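Long-range contacts in nucleoporin NUP82 (Chaetomium thermophilum, PDB 5CWW), which probably serves as a structural component of the nuclear pore complex and docking partner for transport factors, with its N-terminal beta-propeller domain described here: residues A130-H135 with S173-A178; V191-D196 with M252-A257; E195-R200 with I219-L224; C258-D263 with T271-M276; E388-Y393 with D487-F492. All blocks are in the same frame, centred on the assembly; numbering follows the deposited sequence. Where two conformers were deposited one is given.

Contact 1 (A130-H135 with S173-A178); sequences AVLTSH and SAVVSA
The carbonyl oxygen of T133 receives a short hydrogen bond, 2.6 Å, from a water that also donates to V175 O, and this water ties the two backbones together. One residue further along, the direct bond forms: V175 N donates to S134 O at 3.0 Å, clearly bent with an N-H...O angle of 137° and the donor tilted slightly from the carbonyl plane. The same S134 O also lies 3.3 Å from A174 CB, beside the V175 amide. A174 CB also covers one face of the H135 imidazole, 3.7 Å from the ring centroid in a CH-pi contact. At the edge of the ring, and in its plane, S134 OG shares a hydrogen bond with ND1 that would resist rotation of the imidazole. Beyond this polar end the contact is apolar. V175 places CG2 anti to its backbone N and thereby presents it to L132 CD2 at 3.7 Å, the two side chains meeting at about a right angle. The other leucine methyl, L132 CD1, reaches A178 CB at 3.8 Å. L132 and V175 both also touch V137 of strand 137-141. These are successive blades of the beta-propeller: strand 128-132, flanked by strands 119-122 and 137-141, is the second strand of one and packs nearly antiparallel against strand 175-180, the first strand of the next.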
# COMPACT_ATOMS: atom_id res chain seq x y z
N ALA B 130 1.58 -16.41 -0.24
CA ALA B 130 0.42 -15.74 0.34
C ALA B 130 -0.77 -15.86 -0.60
O ALA B 130 -0.66 -15.57 -1.79
CB ALA B 130 0.73 -14.28 0.63
N VAL B 131 -1.91 -16.30 -0.06
CA VAL B 131 -3.11 -16.56 -0.85
C VAL B 131 -4.28 -15.71 -0.34
O VAL B 131 -4.78 -15.93 0.76
CB VAL B 131 -3.51 -18.05 -0.79
CG1 VAL B 131 -4.73 -18.31 -1.67
CG2 VAL B 131 -2.34 -18.92 -1.22
N LEU B 132 -4.70 -14.75 -1.16
CA LEU B 132 -5.70 -13.77 -0.76
C LEU B 132 -7.03 -13.94 -1.47
O LEU B 132 -7.08 -14.09 -2.70
CB LEU B 132 -5.19 -12.36 -1.01
CG LEU B 132 -4.21 -11.75 -0.00
CD1 LEU B 132 -2.88 -12.49 -0.00
CD2 LEU B 132 -4.01 -10.28 -0.31
N THR B 133 -8.10 -13.93 -0.69
CA THR B 133 -9.44 -13.70 -1.21
C THR B 133 -9.69 -12.20 -1.05
O THR B 133 -8.74 -11.44 -0.85
CB THR B 133 -10.51 -14.52 -0.47
OG1 THR B 133 -10.54 -14.14 0.91
CG2 THR B 133 -10.21 -16.00 -0.59
N SER B 134 -10.94 -11.78 -1.11
CA SER B 134 -11.26 -10.38 -0.89
C SER B 134 -10.96 -9.96 0.55
O SER B 134 -10.54 -8.82 0.79
CB SER B 134 -12.73 -10.10 -1.22
OG SER B 134 -13.59 -10.97 -0.50
N HIS B 135 -11.15 -10.88 1.49
CA HIS B 135 -11.03 -10.56 2.92
C HIS B 135 -10.06 -11.47 3.68
O HIS B 135 -9.54 -11.07 4.72
CB HIS B 135 -12.40 -10.63 3.59
CG HIS B 135 -13.31 -9.50 3.23
ND1 HIS B 135 -13.90 -9.37 1.99
CD2 HIS B 135 -13.73 -8.43 3.95
CE1 HIS B 135 -14.64 -8.28 1.96
NE2 HIS B 135 -14.55 -7.69 3.14
N SER B 173 -12.63 -5.42 7.59
CA SER B 173 -12.21 -4.70 6.40
C SER B 173 -11.48 -5.62 5.41
O SER B 173 -10.68 -6.47 5.81
CB SER B 173 -11.30 -3.53 6.77
OG SER B 173 -10.94 -2.77 5.63
N ALA B 174 -11.76 -5.43 4.13
CA ALA B 174 -11.15 -6.24 3.07
C ALA B 174 -9.63 -6.05 3.00
O ALA B 174 -9.12 -4.97 3.30
CB ALA B 174 -11.78 -5.89 1.73
N VAL B 175 -8.93 -7.11 2.60
CA VAL B 175 -7.49 -7.05 2.41
C VAL B 175 -7.17 -6.55 1.00
O VAL B 175 -7.73 -7.03 0.02
CB VAL B 175 -6.81 -8.42 2.67
CG1 VAL B 175 -7.34 -9.49 1.71
CG2 VAL B 175 -5.30 -8.30 2.57
N VAL B 176 -6.26 -5.59 0.92
CA VAL B 176 -5.95 -4.91 -0.33
C VAL B 176 -4.57 -5.30 -0.86
O VAL B 176 -4.40 -5.55 -2.05
CB VAL B 176 -6.02 -3.38 -0.14
CG1 VAL B 176 -5.50 -2.65 -1.35
CG2 VAL B 176 -7.46 -2.97 0.15
N SER B 177 -3.59 -5.34 0.04
CA SER B 177 -2.23 -5.70 -0.35
C SER B 177 -1.60 -6.64 0.66
O SER B 177 -1.84 -6.54 1.87
CB SER B 177 -1.37 -4.45 -0.49
OG SER B 177 -1.93 -3.55 -1.43
N ALA B 178 -0.80 -7.55 0.13
CA ALA B 178 0.07 -8.39 0.94
C ALA B 178 1.45 -8.37 0.30
O ALA B 178 1.62 -8.82 -0.83
CB ALA B 178 -0.46 -9.81 1.03
O HOH W 1 -7.68 -9.26 -1.82
O HOH W 2 -9.01 -8.61 5.76

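Contact 2 (V191-D196 with M252-A257); sequences VTVTED and MEVAAA
V193 points both of its methyl groups across to strand 254-258: CG1 lies 3.9 Å from V254 CG1, where the two valines meet at about a right angle, and CG2 lies 3.9 Å from A257 CB. With CG1 anti to the backbone N (chi1 -173°), the two branches are divided between these partners. At T194 the backbone takes over, its O resting 3.4 Å from V254 CG2. E195 O then makes the one direct hydrogen bond between the segments, accepting from V254 N at 2.9 Å in a nearly straight line (165°), and a CA-H...O contact from E253 CA joins it. The E195 side chain runs alongside that of E253, both pointing the same way, and E195 OE2 comes within 4.1 Å of E253 OE1. A water donates to both E195 OE2 and V254 O, and E253 OE2 is bonded to T277 OG1. D196 leads out of the contact, its N held by S173 OG. Face-to-face packing of neighbouring blades through small apolar side chains is characteristic of a beta-propeller; here the second strand of one blade meets the first strand of the next.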
# COMPACT_ATOMS: atom_id res chain seq x y z
N VAL B 191 3.70 -8.17 5.34
CA VAL B 191 2.91 -6.98 5.64
C VAL B 191 1.59 -7.06 4.90
O VAL B 191 1.56 -7.20 3.68
CB VAL B 191 3.64 -5.68 5.25
CG1 VAL B 191 2.77 -4.46 5.54
CG2 VAL B 191 4.97 -5.57 5.97
N THR B 192 0.49 -6.96 5.65
CA THR B 192 -0.84 -6.88 5.05
C THR B 192 -1.42 -5.49 5.28
O THR B 192 -1.15 -4.85 6.30
CB THR B 192 -1.80 -7.95 5.62
OG1 THR B 192 -1.97 -7.76 7.03
CG2 THR B 192 -1.26 -9.35 5.35
N VAL B 193 -2.21 -5.02 4.32
CA VAL B 193 -2.86 -3.73 4.41
C VAL B 193 -4.32 -3.88 3.99
O VAL B 193 -4.62 -4.50 2.96
CB VAL B 193 -2.16 -2.67 3.52
CG1 VAL B 193 -2.75 -1.29 3.77
CG2 VAL B 193 -0.66 -2.65 3.78
N THR B 194 -5.21 -3.31 4.79
CA THR B 194 -6.64 -3.37 4.53
C THR B 194 -7.14 -2.05 3.94
O THR B 194 -6.44 -1.04 4.01
CB THR B 194 -7.43 -3.69 5.81
OG1 THR B 194 -7.09 -2.73 6.82
CG2 THR B 194 -7.10 -5.08 6.32
N GLU B 195 -8.34 -2.08 3.36
CA GLU B 195 -8.97 -0.87 2.83
C GLU B 195 -9.04 0.25 3.86
O GLU B 195 -8.86 1.42 3.52
CB GLU B 195 -10.38 -1.18 2.33
CG GLU B 195 -10.44 -1.79 0.95
CD GLU B 195 -11.86 -1.88 0.42
OE1 GLU B 195 -12.80 -1.97 1.24
OE2 GLU B 195 -12.03 -1.85 -0.82
N ASP B 196 -9.31 -0.10 5.12
CA ASP B 196 -9.44 0.91 6.16
C ASP B 196 -8.07 1.27 6.75
O ASP B 196 -7.96 1.73 7.88
CB ASP B 196 -10.40 0.44 7.26
CG ASP B 196 -9.91 -0.80 8.00
OD1 ASP B 196 -9.06 -1.54 7.45
OD2 ASP B 196 -10.38 -1.03 9.13
N MET B 252 -9.05 7.88 3.09
CA MET B 252 -7.95 6.98 3.42
C MET B 252 -8.32 5.53 3.12
O MET B 252 -7.86 4.60 3.78
CB MET B 252 -7.54 7.13 4.89
CG MET B 252 -6.89 8.48 5.20
SD MET B 252 -6.13 8.57 6.83
CE MET B 252 -4.68 7.54 6.59
N GLU B 253 -9.18 5.34 2.12
CA GLU B 253 -9.44 4.01 1.59
C GLU B 253 -8.23 3.59 0.76
O GLU B 253 -7.93 4.21 -0.26
CB GLU B 253 -10.71 3.99 0.74
CG GLU B 253 -11.09 2.60 0.23
CD GLU B 253 -12.25 2.63 -0.74
OE1 GLU B 253 -13.31 2.04 -0.42
OE2 GLU B 253 -12.11 3.23 -1.82
N VAL B 254 -7.54 2.53 1.19
CA VAL B 254 -6.31 2.11 0.53
C VAL B 254 -6.61 1.37 -0.77
O VAL B 254 -7.46 0.48 -0.81
CB VAL B 254 -5.46 1.20 1.44
CG1 VAL B 254 -4.16 0.81 0.75
CG2 VAL B 254 -5.17 1.90 2.76
N ALA B 255 -5.90 1.76 -1.83
CA ALA B 255 -5.97 1.07 -3.11
C ALA B 255 -4.89 0.01 -3.21
O ALA B 255 -5.14 -1.10 -3.66
CB ALA B 255 -5.84 2.06 -4.25
N ALA B 256 -3.68 0.36 -2.78
CA ALA B 256 -2.56 -0.58 -2.80
C ALA B 256 -1.38 -0.05 -2.00
O ALA B 256 -1.28 1.14 -1.73
CB ALA B 256 -2.13 -0.87 -4.23
N ALA B 257 -0.49 -0.96 -1.63
CA ALA B 257 0.72 -0.61 -0.91
C ALA B 257 1.88 -1.46 -1.42
O ALA B 257 1.67 -2.58 -1.90
CB ALA B 257 0.54 -0.81 0.58
O HOH W 3 -9.59 -0.64 -2.26

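Contact 3 (E195-R200 with I219-L224); sequences EDAIVR and IDLKKL
An antiparallel strand pair at the outer side of a propeller blade brings V199 against I219, with two backbone hydrogen bonds: V199 N to I219 O at 2.8 Å and I219 N to V199 O at 2.7 Å. I198 and D220 form the adjoining non-hydrogen-bonded pair. The pairing is extended by L221 N, which donates to A197 O at 3.1 Å although the chain has already turned into helix 221-225. D220 occupies the N-cap of that helix, its OD1 accepting from K222 N. The same oxygen receives K222 NZ in a salt bridge, on its syn side, and the two donors reach it from opposite faces of the carboxylate plane. K222 gets there by folding back at chi3 and chi4 (-58° and -55°), and its ammonium group also donates to D196 O at 2.8 Å, in the carbonyl plane. One lysine nitrogen therefore joins the cap to the turn that precedes strand 198-203. In that turn A197 has left-handed backbone angles, and its CB packs 4.0 Å from L221 CB. L221 CD1 continues to V199 CG2 at 3.8 Å, the side chains crossing at a slant, and L221 also touches L274 and L284 of the next sheet.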
# COMPACT_ATOMS: atom_id res chain seq x y z
N GLU B 195 -8.34 -2.08 3.36
CA GLU B 195 -8.97 -0.87 2.83
C GLU B 195 -9.04 0.25 3.86
O GLU B 195 -8.86 1.42 3.52
CB GLU B 195 -10.38 -1.18 2.33
CG GLU B 195 -10.44 -1.79 0.95
CD GLU B 195 -11.86 -1.88 0.42
OE1 GLU B 195 -12.80 -1.97 1.24
OE2 GLU B 195 -12.03 -1.85 -0.82
N ASP B 196 -9.31 -0.10 5.12
CA ASP B 196 -9.44 0.91 6.16
C ASP B 196 -8.07 1.27 6.75
O ASP B 196 -7.96 1.73 7.88
CB ASP B 196 -10.40 0.44 7.26
CG ASP B 196 -9.91 -0.80 8.00
OD1 ASP B 196 -9.06 -1.54 7.45
OD2 ASP B 196 -10.38 -1.03 9.13
N ALA B 197 -7.03 1.05 5.95
CA ALA B 197 -5.69 1.58 6.22
C ALA B 197 -5.10 1.09 7.54
O ALA B 197 -4.50 1.86 8.28
CB ALA B 197 -5.73 3.10 6.20
N ILE B 198 -5.28 -0.20 7.83
CA ILE B 198 -4.58 -0.80 8.96
C ILE B 198 -3.41 -1.63 8.43
O ILE B 198 -3.59 -2.54 7.62
CB ILE B 198 -5.52 -1.68 9.80
CG1 ILE B 198 -6.65 -0.82 10.38
CG2 ILE B 198 -4.75 -2.34 10.93
CD1 ILE B 198 -7.81 -1.61 10.89
N VAL B 199 -2.22 -1.30 8.90
CA VAL B 199 -0.99 -1.97 8.49
C VAL B 199 -0.60 -2.99 9.54
O VAL B 199 -0.48 -2.66 10.72
CB VAL B 199 0.16 -0.97 8.27
CG1 VAL B 199 1.44 -1.69 7.86
CG2 VAL B 199 -0.22 0.07 7.23
N ARG B 200 -0.42 -4.23 9.12
CA ARG B 200 -0.08 -5.31 10.03
C ARG B 200 1.14 -6.09 9.57
O ARG B 200 1.19 -6.59 8.45
CB ARG B 200 -1.28 -6.26 10.20
CG ARG B 200 -2.30 -5.76 11.20
CD ARG B 200 -3.47 -6.72 11.33
NE ARG B 200 -4.53 -6.41 10.37
CZ ARG B 200 -5.67 -5.80 10.66
NH1 ARG B 200 -5.95 -5.42 11.90
NH2 ARG B 200 -6.55 -5.57 9.69
N ILE B 219 -0.82 -1.15 12.99
CA ILE B 219 -0.88 0.30 12.96
C ILE B 219 -2.14 0.78 12.26
O ILE B 219 -2.38 0.45 11.09
CB ILE B 219 0.34 0.90 12.22
CG1 ILE B 219 1.65 0.38 12.83
CG2 ILE B 219 0.30 2.43 12.27
CD1 ILE B 219 2.87 0.66 11.98
N ASP B 220 -2.95 1.56 12.96
CA ASP B 220 -4.09 2.23 12.35
C ASP B 220 -3.64 3.59 11.83
O ASP B 220 -3.47 4.54 12.60
CB ASP B 220 -5.23 2.39 13.37
CG ASP B 220 -6.53 2.85 12.73
OD1 ASP B 220 -6.50 3.32 11.57
OD2 ASP B 220 -7.58 2.74 13.39
N LEU B 221 -3.44 3.68 10.52
CA LEU B 221 -2.97 4.91 9.88
C LEU B 221 -3.92 6.09 10.13
O LEU B 221 -3.49 7.24 10.12
CB LEU B 221 -2.78 4.69 8.38
CG LEU B 221 -1.81 3.58 7.99
CD1 LEU B 221 -1.66 3.49 6.48
CD2 LEU B 221 -0.45 3.77 8.64
N LYS B 222 -5.20 5.80 10.34
CA LYS B 222 -6.19 6.85 10.56
C LYS B 222 -5.97 7.53 11.91
O LYS B 222 -6.22 8.73 12.05
CB LYS B 222 -7.60 6.28 10.46
CG LYS B 222 -7.90 5.60 9.12
CD LYS B 222 -9.36 5.19 9.00
CE LYS B 222 -9.78 4.24 10.12
NZ LYS B 222 -8.90 3.04 10.18
N LYS B 223 -5.52 6.76 12.90
CA LYS B 223 -5.15 7.33 14.19
C LYS B 223 -3.83 8.08 14.06
O LYS B 223 -3.69 9.21 14.53
CB LYS B 223 -5.03 6.24 15.26
CG LYS B 223 -6.30 5.42 15.49
CD LYS B 223 -6.14 4.52 16.72
CE LYS B 223 -7.36 3.64 16.95
NZ LYS B 223 -7.39 2.44 16.07
N LEU B 224 -2.87 7.43 13.42
CA LEU B 224 -1.53 7.99 13.25
C LEU B 224 -1.52 9.31 12.50
O LEU B 224 -0.75 10.22 12.84
CB LEU B 224 -0.64 6.97 12.52
CG LEU B 224 0.81 7.37 12.24
CD1 LEU B 224 1.56 7.63 13.54
CD2 LEU B 224 1.49 6.28 11.44

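Contact 4 (C258-D263 with T271-M276); sequences CFPTRD and TLWLAM
The CB of F259 leaves to one side of the C258-W273 strand pair, and with CG anti to the carbonyl carbon (chi1 -76°) the ring is brought over L272. Near the start of the ring, CD1 lies 3.3 Å from T271 O. Farther out, CE1 meets L272 CB at 3.9 Å, and at the tip CZ and CE2 come up to L272 CD1. That methyl sits over the middle of the ring face, 4.0 Å from the centroid and only 9° off the normal, a well-centred CH-pi contact. With an alanine at F259, this face would be gone and L272 CD1 would probably be left facing a gap, where V191 and P182 also lose their aromatic neighbour. L272 CD1 also lies 3.5 Å from C258 O. C258 and W273 form a hydrogen-bonded antiparallel pair, C258 N to W273 O and W273 N to C258 O both 2.9 Å. P260 CD then reaches the edge of the W273 indole, 4.1 Å from CD1, the two side chains at about a right angle. Paired strands 254-258 and 272-276 joined by the intervening loop make the beta hairpin that begins a four-stranded propeller blade.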
# COMPACT_ATOMS: atom_id res chain seq x y z
N CYS B 258 3.09 -0.93 -1.32
CA CYS B 258 4.26 -1.67 -1.74
C CYS B 258 5.51 -1.20 -1.01
O CYS B 258 5.56 -0.09 -0.48
CB CYS B 258 4.47 -1.52 -3.25
SG CYS B 258 4.89 0.16 -3.77
N PHE B 259 6.50 -2.09 -0.95
CA PHE B 259 7.86 -1.71 -0.59
C PHE B 259 8.61 -1.45 -1.88
O PHE B 259 8.25 -1.98 -2.93
CB PHE B 259 8.55 -2.81 0.22
CG PHE B 259 8.10 -2.90 1.64
CD1 PHE B 259 8.50 -1.95 2.57
CD2 PHE B 259 7.29 -3.93 2.06
CE1 PHE B 259 8.09 -2.03 3.89
CE2 PHE B 259 6.87 -4.02 3.38
CZ PHE B 259 7.27 -3.06 4.29
N PRO B 260 9.67 -0.62 -1.81
CA PRO B 260 10.48 -0.49 -3.02
C PRO B 260 11.06 -1.83 -3.45
O PRO B 260 11.26 -2.72 -2.62
CB PRO B 260 11.59 0.48 -2.58
CG PRO B 260 10.94 1.32 -1.56
CD PRO B 260 10.03 0.38 -0.80
N THR B 261 11.28 -1.95 -4.75
CA THR B 261 12.05 -3.05 -5.32
C THR B 261 13.33 -3.20 -4.51
O THR B 261 13.93 -2.20 -4.13
CB THR B 261 12.38 -2.77 -6.80
OG1 THR B 261 13.08 -1.52 -6.90
CG2 THR B 261 11.11 -2.69 -7.63
N ARG B 262 13.75 -4.42 -4.23
CA ARG B 262 14.91 -4.60 -3.36
C ARG B 262 16.18 -4.25 -4.12
O ARG B 262 16.12 -3.70 -5.22
CB ARG B 262 14.99 -6.02 -2.81
CG ARG B 262 15.60 -6.09 -1.40
CD ARG B 262 16.26 -7.44 -1.12
NE ARG B 262 16.89 -7.46 0.20
CZ ARG B 262 17.51 -8.51 0.72
NH1 ARG B 262 17.59 -9.65 0.04
NH2 ARG B 262 18.06 -8.43 1.93
N ASP B 263 17.32 -4.57 -3.52
CA ASP B 263 18.61 -4.05 -3.97
C ASP B 263 18.58 -2.52 -3.92
O ASP B 263 19.37 -1.85 -4.59
CB ASP B 263 18.93 -4.53 -5.39
CG ASP B 263 18.73 -6.03 -5.55
OD1 ASP B 263 18.75 -6.75 -4.54
OD2 ASP B 263 18.53 -6.48 -6.70
N THR B 271 10.85 1.54 3.77
CA THR B 271 9.80 2.50 3.49
C THR B 271 8.60 1.82 2.86
O THR B 271 8.70 1.26 1.77
CB THR B 271 10.30 3.62 2.55
OG1 THR B 271 11.48 4.21 3.11
CG2 THR B 271 9.23 4.69 2.38
N LEU B 272 7.47 1.86 3.55
CA LEU B 272 6.21 1.37 3.00
C LEU B 272 5.48 2.52 2.32
O LEU B 272 5.24 3.56 2.94
CB LEU B 272 5.33 0.74 4.08
CG LEU B 272 4.00 0.17 3.59
CD1 LEU B 272 4.22 -1.01 2.65
CD2 LEU B 272 3.11 -0.23 4.77
N TRP B 273 5.15 2.33 1.05
CA TRP B 273 4.43 3.32 0.27
C TRP B 273 2.98 2.89 0.12
O TRP B 273 2.70 1.71 -0.07
CB TRP B 273 5.07 3.50 -1.10
CG TRP B 273 6.36 4.26 -1.08
CD1 TRP B 273 7.62 3.74 -0.91
CD2 TRP B 273 6.53 5.67 -1.26
NE1 TRP B 273 8.55 4.75 -0.97
CE2 TRP B 273 7.91 5.94 -1.18
CE3 TRP B 273 5.64 6.73 -1.48
CZ2 TRP B 273 8.43 7.23 -1.31
CZ3 TRP B 273 6.16 8.01 -1.60
CH2 TRP B 273 7.54 8.24 -1.52
N LEU B 274 2.06 3.86 0.18
CA LEU B 274 0.64 3.56 0.04
C LEU B 274 -0.06 4.52 -0.90
O LEU B 274 0.25 5.72 -0.94
CB LEU B 274 -0.06 3.62 1.40
CG LEU B 274 0.46 2.67 2.48
CD1 LEU B 274 1.46 3.39 3.39
CD2 LEU B 274 -0.69 2.10 3.28
N ALA B 275 -1.03 3.99 -1.64
CA ALA B 275 -1.86 4.78 -2.53
C ALA B 275 -3.33 4.59 -2.18
O ALA B 275 -3.83 3.47 -2.12
CB ALA B 275 -1.61 4.40 -3.98
N MET B 276 -4.01 5.71 -1.95
CA MET B 276 -5.43 5.72 -1.62
C MET B 276 -6.26 5.88 -2.89
O MET B 276 -5.80 6.50 -3.85
CB MET B 276 -5.74 6.86 -0.64
CG MET B 276 -4.83 6.91 0.57
SD MET B 276 -5.01 5.47 1.65
CE MET B 276 -3.81 5.87 2.92

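Contact 5 (E388-Y393 with D487-F492); sequences ELKDIY and DGWPMF
K390 and D391 provide the polar bonds to residues 487-492, which run almost parallel to strand 389-395 without backbone-to-backbone pairing. The two form a classic beta bulge facing L431, in keeping with both side chains pointing toward 487-492. F492 N donates to D391 OD2 at 2.6 Å in an almost straight line (174°), meeting the oxygen on its anti side but well out of the carboxylate plane. The other oxygen, OD1, accepts from I392 N, and OD2 also forms a salt bridge with R47, so the carboxylate is fixed in its rotation. K390 NZ reaches G488 O at 3.2 Å and bonds T433 OG1 as well. Aromatic contacts come next. In one of the two W489 conformers, K390 CD lies over the indole face, 3.5 Å from the centroid of the six-membered ring, and NZ stands above the five-membered ring in a cation-pi contact at 4.5 Å. An alanine in place of K390 would remove this chain, and G488 O would probably lose its lysine donor and the indole its aliphatic cover. Among apolar contacts, Y393 CB touches F492 CD2 at 3.3 Å, while the two rings meet obliquely; both also meet F502. Within the propeller domain, strand 389-395, the end strand of its sheet beside strand 427-432, thus joins neighbouring sheets, touching strands 254-258 and 272-276 of one and end strand 491-494 of another.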
# COMPACT_ATOMS: atom_id res chain seq x y z
N GLU B 388 -8.26 9.27 -9.19
CA GLU B 388 -8.48 8.03 -8.47
C GLU B 388 -7.40 6.99 -8.78
O GLU B 388 -7.20 6.63 -9.94
CB GLU B 388 -9.86 7.46 -8.83
CG GLU B 388 -10.20 6.13 -8.17
CD GLU B 388 -11.61 5.68 -8.47
OE1 GLU B 388 -11.96 5.59 -9.67
OE2 GLU B 388 -12.37 5.43 -7.52
N LEU B 389 -6.71 6.52 -7.75
CA LEU B 389 -5.60 5.58 -7.92
C LEU B 389 -6.03 4.14 -7.69
O LEU B 389 -6.94 3.87 -6.90
CB LEU B 389 -4.45 5.93 -6.96
CG LEU B 389 -3.68 7.22 -7.25
CD1 LEU B 389 -2.64 7.45 -6.18
CD2 LEU B 389 -3.03 7.18 -8.62
N LYS B 390 -5.37 3.23 -8.40
CA LYS B 390 -5.68 1.81 -8.29
C LYS B 390 -4.44 0.96 -8.01
O LYS B 390 -4.55 -0.17 -7.55
CB LYS B 390 -6.37 1.33 -9.57
CG LYS B 390 -7.81 1.81 -9.70
CD LYS B 390 -8.73 1.13 -8.68
CE LYS B 390 -10.03 1.89 -8.46
NZ LYS B 390 -10.84 1.97 -9.70
N ASP B 391 -3.26 1.50 -8.29
CA ASP B 391 -2.03 0.79 -7.96
C ASP B 391 -0.87 1.75 -7.77
O ASP B 391 -0.90 2.90 -8.21
CB ASP B 391 -1.68 -0.22 -9.05
CG ASP B 391 -0.89 -1.40 -8.52
OD1 ASP B 391 -0.41 -1.34 -7.37
OD2 ASP B 391 -0.73 -2.40 -9.26
N ILE B 392 0.16 1.26 -7.09
CA ILE B 392 1.38 2.02 -6.86
C ILE B 392 2.57 1.09 -7.02
O ILE B 392 2.53 -0.06 -6.60
CB ILE B 392 1.39 2.69 -5.47
CG1 ILE B 392 2.67 3.51 -5.28
CG2 ILE B 392 1.24 1.64 -4.37
CD1 ILE B 392 2.66 4.41 -4.07
N TYR B 393 3.63 1.60 -7.65
CA TYR B 393 4.84 0.82 -7.89
C TYR B 393 6.05 1.71 -7.73
O TYR B 393 6.20 2.71 -8.43
CB TYR B 393 4.81 0.20 -9.29
CG TYR B 393 6.10 -0.49 -9.68
CD1 TYR B 393 6.46 -1.70 -9.11
CD2 TYR B 393 6.94 0.07 -10.63
CE1 TYR B 393 7.64 -2.33 -9.46
CE2 TYR B 393 8.12 -0.55 -10.99
CZ TYR B 393 8.46 -1.75 -10.41
OH TYR B 393 9.63 -2.37 -10.77
N ASP B 487 -15.07 1.07 -13.31
CA ASP B 487 -14.64 0.40 -12.09
C ASP B 487 -13.47 -0.54 -12.37
O ASP B 487 -13.31 -1.56 -11.70
CB ASP B 487 -15.81 -0.37 -11.47
CG ASP B 487 -16.38 -1.42 -12.40
OD1 ASP B 487 -16.12 -1.34 -13.62
OD2 ASP B 487 -17.10 -2.32 -11.91
N GLY B 488 -12.66 -0.20 -13.35
CA GLY B 488 -11.54 -1.04 -13.74
C GLY B 488 -10.41 -0.99 -12.73
O GLY B 488 -10.15 0.04 -12.11
N TRP B 489 -9.73 -2.13 -12.57
CA TRP B 489 -8.61 -2.25 -11.65
C TRP B 489 -7.34 -2.64 -12.40
O TRP B 489 -6.96 -3.81 -12.43
CB TRP B 489 -8.91 -3.29 -10.57
CG TRP B 489 -9.64 -2.73 -9.39
CD1 TRP B 489 -10.99 -2.53 -9.28
CD2 TRP B 489 -9.07 -2.30 -8.15
NE1 TRP B 489 -11.29 -2.01 -8.05
CE2 TRP B 489 -10.13 -1.85 -7.34
CE3 TRP B 489 -7.77 -2.25 -7.65
CZ2 TRP B 489 -9.92 -1.36 -6.05
CZ3 TRP B 489 -7.56 -1.76 -6.38
CH2 TRP B 489 -8.64 -1.32 -5.59
N PRO B 490 -6.68 -1.65 -13.03
CA PRO B 490 -5.41 -1.94 -13.70
C PRO B 490 -4.30 -2.21 -12.68
O PRO B 490 -4.37 -1.67 -11.57
CB PRO B 490 -5.14 -0.67 -14.52
CG PRO B 490 -5.86 0.41 -13.78
CD PRO B 490 -7.08 -0.24 -13.18
N MET B 491 -3.31 -3.01 -13.04
CA MET B 491 -2.28 -3.45 -12.10
C MET B 491 -0.87 -3.26 -12.63
O MET B 491 -0.62 -3.43 -13.82
CB MET B 491 -2.49 -4.93 -11.77
CG MET B 491 -3.84 -5.26 -11.17
SD MET B 491 -4.13 -7.04 -11.12
CE MET B 491 -4.49 -7.36 -12.85
N PHE B 492 0.05 -2.91 -11.74
CA PHE B 492 1.48 -2.91 -12.06
C PHE B 492 2.06 -4.31 -11.91
O PHE B 492 1.60 -5.10 -11.09
CB PHE B 492 2.24 -1.94 -11.16
CG PHE B 492 2.17 -0.50 -11.59
CD1 PHE B 492 2.44 -0.13 -12.89
CD2 PHE B 492 1.85 0.49 -10.67
CE1 PHE B 492 2.38 1.20 -13.28
CE2 PHE B 492 1.80 1.82 -11.05
CZ PHE B 492 2.06 2.18 -12.36

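Following the chain, contact 1 closes first, joining the sheet of strand 128-132 to the next one at strand 175-180. Strand 189-194 pairs with that strand and carries the chain into contact 2, whose long excursion ends at strand 254-258. Contact 3 starts from the same E195-D196 turn and closes within that excursion, so it is nested in contact 2, and it completes the outer side of its own blade. Contact 4 then closes the short hairpin within the following sheet. Contact 5 comes last, spanning 93 intervening residues between two later sheets. No loops cross. Contacts 1, 2 and 5 join sheets, whereas 3 and 4 mainly build single blades.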